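Local coordinates for protein alanine racemase (Oenococcus oeni PSU-1, PDB 3HUR) that belongs to the alanine racemase family, whose chains pair an N-terminal TIM-barrel domain with a C-terminal beta-strand domain, at residues D341-N353 and I358-I370. Residues are numbered along the deposited sequence; the frame is centred on the assembly and turned at random.
Sequences DGGEQITVEEVAN and IVDEIQTTLAPRI. With SO4 (sulfate ion), chain C.
Val348 and Gln363, Glu350 and Glu361, and Ala352 and Val359 form three hydrogen-bonded antiparallel pairs, each closed by two N-H...O bonds, and the N-to-C directions of strands 347-353 and 358-364 differ by 174°. A seventh bond continues the series beyond the strands, from Thr365 N to Ile346 O at 2.8 Å. Just past it, Leu366 N donates to Thr364 OG1 at 3.1 Å, an ST turn at the end of strand 358-364.

On the face carrying Glu350 and Glu361, the two extended chains lie side by side with nearly coplanar carboxylates, and Glu350 OE1 comes to 2.9 Å from Glu361 OE1. These two like-charged groups are held close without a hydrogen bond between them. A water held by Gln363 NE2 at 3.0 Å donates weakly to Glu350 OE1, while Glu350 OE2 is bound by Asn291 ND2 of the second subunit.

The other face brings acids together diagonally. With CG anti to the backbone N (chi1 -177°), Glu349 reaches across so that its OE2 lies 2.5 Å from Asp360 OD1, a separation short enough that one of the two acids is probably protonated; the carboxylate planes differ by 37°. Ile362 CG1 packs against Glu349 CD at 3.7 Å, and its CG2 meets Thr347 CB.

Where strand 347-353 begins and strand 358-364 ends, Val348 CG1 touches Thr365 CG2 at 3.6 Å, and Ile346 and Leu366 meet through their CB atoms and both rest on Phe251. Ile358 and Val359 pair in parallel with a strand of the second subunit, making this two-stranded antiparallel beta hairpin part of an intersubunit sheet.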
loop_
_atom_site.group_PDB
_atom_site.type_symbol
_atom_site.label_atom_id
_atom_site.label_comp_id
_atom_site.label_asym_id
_atom_site.label_seq_id
_atom_site.Cartn_x
_atom_site.Cartn_y
_atom_site.Cartn_z
ATOM N N ASP A 341 -4.571 4.763 -19.192
ATOM C CA ASP A 341 -5.732 5.594 -19.549
ATOM C C ASP A 341 -5.346 7.090 -19.640
ATOM O O ASP A 341 -5.295 7.813 -18.629
ATOM C CB ASP A 341 -6.843 5.376 -18.497
ATOM C CG ASP A 341 -8.069 6.287 -18.712
ATOM O OD1 ASP A 341 -8.214 6.856 -19.832
ATOM O OD2 ASP A 341 -8.859 6.449 -17.736
ATOM N N GLY A 342 -5.114 7.548 -20.869
ATOM C CA GLY A 342 -4.663 8.926 -21.155
ATOM C C GLY A 342 -5.482 10.027 -20.496
ATOM O O GLY A 342 -4.930 11.043 -20.050
ATOM N N GLY A 343 -6.793 9.817 -20.407
ATOM C CA GLY A 343 -7.676 10.795 -19.819
ATOM C C GLY A 343 -7.885 10.679 -18.310
ATOM O O GLY A 343 -8.774 11.363 -17.757
ATOM N N GLU A 344 -7.105 9.823 -17.646
ATOM C CA GLU A 344 -7.307 9.556 -16.222
ATOM C C GLU A 344 -7.079 10.824 -15.415
ATOM O O GLU A 344 -6.255 11.641 -15.757
ATOM C CB GLU A 344 -6.376 8.414 -15.701
ATOM C CG GLU A 344 -6.514 8.161 -14.173
ATOM C CD GLU A 344 -5.749 6.978 -13.638
ATOM O OE1 GLU A 344 -5.042 6.304 -14.411
ATOM O OE2 GLU A 344 -5.844 6.716 -12.413
ATOM N N GLN A 345 -7.821 10.973 -14.328
ATOM C CA GLN A 345 -7.690 12.154 -13.472
ATOM C C GLN A 345 -6.266 12.260 -12.836
ATOM O O GLN A 345 -5.619 11.270 -12.597
ATOM C CB GLN A 345 -8.713 12.154 -12.324
ATOM C CG GLN A 345 -10.111 11.663 -12.631
ATOM C CD GLN A 345 -11.010 12.721 -13.268
ATOM O OE1 GLN A 345 -11.859 13.322 -12.593
ATOM N NE2 GLN A 345 -10.812 12.958 -14.564
ATOM N N ILE A 346 -5.843 13.493 -12.560
ATOM C CA ILE A 346 -4.598 13.743 -11.879
ATOM C C ILE A 346 -4.833 14.363 -10.525
ATOM O O ILE A 346 -3.883 14.635 -9.813
ATOM C CB ILE A 346 -3.632 14.542 -12.722
ATOM C CG1 ILE A 346 -4.216 15.904 -13.107
ATOM C CG2 ILE A 346 -3.254 13.753 -13.928
ATOM C CD1 ILE A 346 -3.262 16.803 -13.819
ATOM N N THR A 347 -6.107 14.503 -10.139
ATOM C CA THR A 347 -6.479 15.002 -8.800
ATOM C C THR A 347 -7.611 14.209 -8.239
ATOM O O THR A 347 -8.370 13.619 -8.976
ATOM C CB THR A 347 -6.939 16.470 -8.829
ATOM O OG1 THR A 347 -7.761 16.665 -9.966
ATOM C CG2 THR A 347 -5.785 17.436 -8.939
ATOM N N VAL A 348 -7.724 14.224 -6.918
ATOM C CA VAL A 348 -8.824 13.643 -6.191
ATOM C C VAL A 348 -9.345 14.754 -5.272
ATOM O O VAL A 348 -8.572 15.509 -4.724
ATOM C CB VAL A 348 -8.413 12.363 -5.353
ATOM C CG1 VAL A 348 -7.259 12.672 -4.359
ATOM C CG2 VAL A 348 -9.606 11.751 -4.558
ATOM N N GLU A 349 -10.659 14.815 -5.109
ATOM C CA GLU A 349 -11.332 15.744 -4.219
ATOM C C GLU A 349 -12.107 15.046 -3.099
ATOM O O GLU A 349 -12.767 14.068 -3.331
ATOM C CB GLU A 349 -12.327 16.549 -5.039
ATOM C CG GLU A 349 -13.083 17.627 -4.258
ATOM C CD GLU A 349 -13.519 18.758 -5.163
ATOM O OE1 GLU A 349 -13.582 18.514 -6.393
ATOM O OE2 GLU A 349 -13.744 19.877 -4.669
ATOM N N GLU A 350 -12.075 15.619 -1.909
ATOM C CA GLU A 350 -12.688 15.066 -0.709
ATOM C C GLU A 350 -13.451 16.242 -0.082
ATOM O O GLU A 350 -12.854 17.277 0.146
ATOM C CB GLU A 350 -11.531 14.581 0.196
ATOM C CG GLU A 350 -11.828 14.010 1.636
ATOM C CD GLU A 350 -10.551 13.290 2.286
ATOM O OE1 GLU A 350 -9.411 13.836 2.230
ATOM O OE2 GLU A 350 -10.678 12.155 2.845
ATOM N N VAL A 351 -14.767 16.125 0.117
ATOM C CA VAL A 351 -15.544 17.137 0.852
ATOM C C VAL A 351 -16.213 16.587 2.138
ATOM O O VAL A 351 -16.576 15.443 2.220
ATOM C CB VAL A 351 -16.612 17.834 -0.040
ATOM C CG1 VAL A 351 -16.114 17.989 -1.507
ATOM C CG2 VAL A 351 -17.855 17.053 -0.016
ATOM N N ALA A 352 -16.367 17.417 3.144
ATOM C CA ALA A 352 -17.010 16.981 4.362
ATOM C C ALA A 352 -17.864 18.119 4.828
ATOM O O ALA A 352 -17.473 19.263 4.720
ATOM C CB ALA A 352 -16.006 16.634 5.404
ATOM N N ASN A 353 -19.060 17.831 5.295
ATOM C CA ASN A 353 -19.949 18.897 5.749
ATOM C C ASN A 353 -20.213 18.746 7.221
ATOM O O ASN A 353 -20.537 17.662 7.689
ATOM C CB ASN A 353 -21.263 18.934 4.935
ATOM C CG ASN A 353 -21.069 19.576 3.561
ATOM O OD1 ASN A 353 -21.267 20.787 3.401
ATOM N ND2 ASN A 353 -20.650 18.770 2.564
ATOM N N ILE A 358 -17.342 23.644 6.067
ATOM C CA ILE A 358 -17.338 22.785 4.893
ATOM C C ILE A 358 -15.880 22.559 4.586
ATOM O O ILE A 358 -15.148 23.523 4.429
ATOM C CB ILE A 358 -17.886 23.489 3.651
ATOM C CG1 ILE A 358 -19.303 23.993 3.877
ATOM C CG2 ILE A 358 -17.800 22.589 2.412
ATOM C CD1 ILE A 358 -19.683 25.157 2.940
ATOM N N VAL A 359 -15.449 21.307 4.508
ATOM C CA VAL A 359 -14.080 20.993 4.177
ATOM C C VAL A 359 -14.085 20.536 2.731
ATOM O O VAL A 359 -14.812 19.606 2.411
ATOM C CB VAL A 359 -13.552 19.895 5.070
ATOM C CG1 VAL A 359 -12.077 19.620 4.774
ATOM C CG2 VAL A 359 -13.734 20.263 6.536
ATOM N N ASP A 360 -13.333 21.231 1.866
ATOM C CA ASP A 360 -13.195 20.878 0.449
ATOM C C ASP A 360 -11.708 20.735 0.043
ATOM O O ASP A 360 -11.104 21.686 -0.402
ATOM C CB ASP A 360 -13.872 21.934 -0.450
ATOM C CG ASP A 360 -14.057 21.454 -1.903
ATOM O OD1 ASP A 360 -13.279 20.615 -2.373
ATOM O OD2 ASP A 360 -14.997 21.908 -2.610
ATOM N N GLU A 361 -11.146 19.532 0.137
ATOM C CA GLU A 361 -9.712 19.276 -0.157
ATOM C C GLU A 361 -9.409 18.644 -1.514
ATOM O O GLU A 361 -9.770 17.514 -1.732
ATOM C CB GLU A 361 -9.174 18.314 0.888
ATOM C CG GLU A 361 -7.633 18.217 0.874
ATOM C CD GLU A 361 -7.083 17.233 1.889
ATOM O OE1 GLU A 361 -7.833 16.274 2.250
ATOM O OE2 GLU A 361 -5.892 17.426 2.307
ATOM N N ILE A 362 -8.719 19.342 -2.407
ATOM C CA ILE A 362 -8.253 18.718 -3.635
ATOM C C ILE A 362 -6.763 18.445 -3.497
ATOM O O ILE A 362 -6.051 19.250 -2.892
ATOM C CB ILE A 362 -8.528 19.571 -4.868
ATOM C CG1 ILE A 362 -10.022 19.855 -4.961
ATOM C CG2 ILE A 362 -8.135 18.831 -6.088
ATOM C CD1 ILE A 362 -10.489 20.619 -6.233
ATOM N N GLN A 363 -6.316 17.310 -4.058
ATOM C CA GLN A 363 -4.944 16.849 -3.964
ATOM C C GLN A 363 -4.496 16.143 -5.224
ATOM O O GLN A 363 -5.301 15.503 -5.866
ATOM C CB GLN A 363 -4.794 15.881 -2.810
ATOM C CG GLN A 363 -4.655 16.534 -1.492
ATOM C CD GLN A 363 -4.459 15.525 -0.366
ATOM O OE1 GLN A 363 -3.460 15.570 0.358
ATOM N NE2 GLN A 363 -5.392 14.618 -0.222
ATOM N N THR A 364 -3.206 16.259 -5.559
ATOM C CA THR A 364 -2.651 15.569 -6.723
ATOM C C THR A 364 -2.595 14.069 -6.480
ATOM O O THR A 364 -2.536 13.608 -5.331
ATOM C CB THR A 364 -1.225 16.034 -7.105
ATOM O OG1 THR A 364 -0.876 15.450 -8.372
ATOM C CG2 THR A 364 -0.224 15.592 -6.085
ATOM N N THR A 365 -2.728 13.333 -7.565
ATOM C CA THR A 365 -2.588 11.888 -7.584
ATOM C C THR A 365 -1.573 11.526 -8.678
ATOM O O THR A 365 -1.523 10.367 -9.088
ATOM C CB THR A 365 -3.955 11.166 -7.935
ATOM O OG1 THR A 365 -4.350 11.567 -9.256
ATOM C CG2 THR A 365 -5.045 11.500 -6.935
ATOM N N LEU A 366 -0.833 12.514 -9.200
ATOM C CA LEU A 366 0.175 12.271 -10.216
ATOM C C LEU A 366 1.591 12.507 -9.626
ATOM O O LEU A 366 2.048 13.643 -9.547
ATOM C CB LEU A 366 -0.074 13.145 -11.440
ATOM C CG LEU A 366 0.884 12.917 -12.610
ATOM C CD1 LEU A 366 0.672 11.541 -13.227
ATOM C CD2 LEU A 366 0.822 13.992 -13.708
ATOM N N ALA A 367 2.254 11.423 -9.204
ATOM C CA ALA A 367 3.713 11.393 -8.927
ATOM C C ALA A 367 4.101 12.573 -8.104
ATOM O O ALA A 367 4.922 13.369 -8.501
ATOM C CB ALA A 367 4.510 11.371 -10.200
ATOM N N PRO A 368 3.513 12.674 -6.936
ATOM C CA PRO A 368 3.673 13.841 -6.088
ATOM C C PRO A 368 5.103 14.125 -5.627
ATOM O O PRO A 368 5.400 15.280 -5.236
ATOM C CB PRO A 368 2.773 13.564 -4.893
ATOM C CG PRO A 368 2.563 12.115 -4.870
ATOM C CD PRO A 368 2.866 11.541 -6.254
ATOM N N ARG A 369 5.986 13.138 -5.703
ATOM C CA ARG A 369 7.304 13.304 -5.159
ATOM C C ARG A 369 8.332 13.712 -6.168
ATOM O O ARG A 369 9.469 13.949 -5.772
ATOM C CB ARG A 369 7.731 12.037 -4.431
ATOM C CG ARG A 369 6.980 11.888 -3.084
ATOM C CD ARG A 369 7.294 10.609 -2.350
ATOM N NE ARG A 369 7.200 9.442 -3.205
ATOM C CZ ARG A 369 7.995 8.372 -3.121
ATOM N NH1 ARG A 369 8.964 8.301 -2.202
ATOM N NH2 ARG A 369 7.820 7.354 -3.967
ATOM N N ILE A 370 7.953 13.844 -7.454
ATOM C CA ILE A 370 8.888 14.285 -8.507
ATOM C C ILE A 370 8.604 15.725 -9.030
ATOM O O ILE A 370 7.520 16.249 -8.890
ATOM C CB ILE A 370 8.980 13.259 -9.690
ATOM C CG1 ILE A 370 7.788 13.344 -10.623
ATOM C CG2 ILE A 370 9.087 11.852 -9.181
ATOM C CD1 ILE A 370 7.803 12.244 -11.725
HETATM S S SO4 C . 5.038 8.257 -5.756
HETATM O O1 SO4 C . 5.996 7.142 -5.878
HETATM O O2 SO4 C . 4.685 8.157 -4.330
HETATM O O3 SO4 C . 5.653 9.559 -6.246
HETATM O O4 SO4 C . 3.872 8.004 -6.617
HETATM O O HOH W 1 -6.038 12.986 2.158
#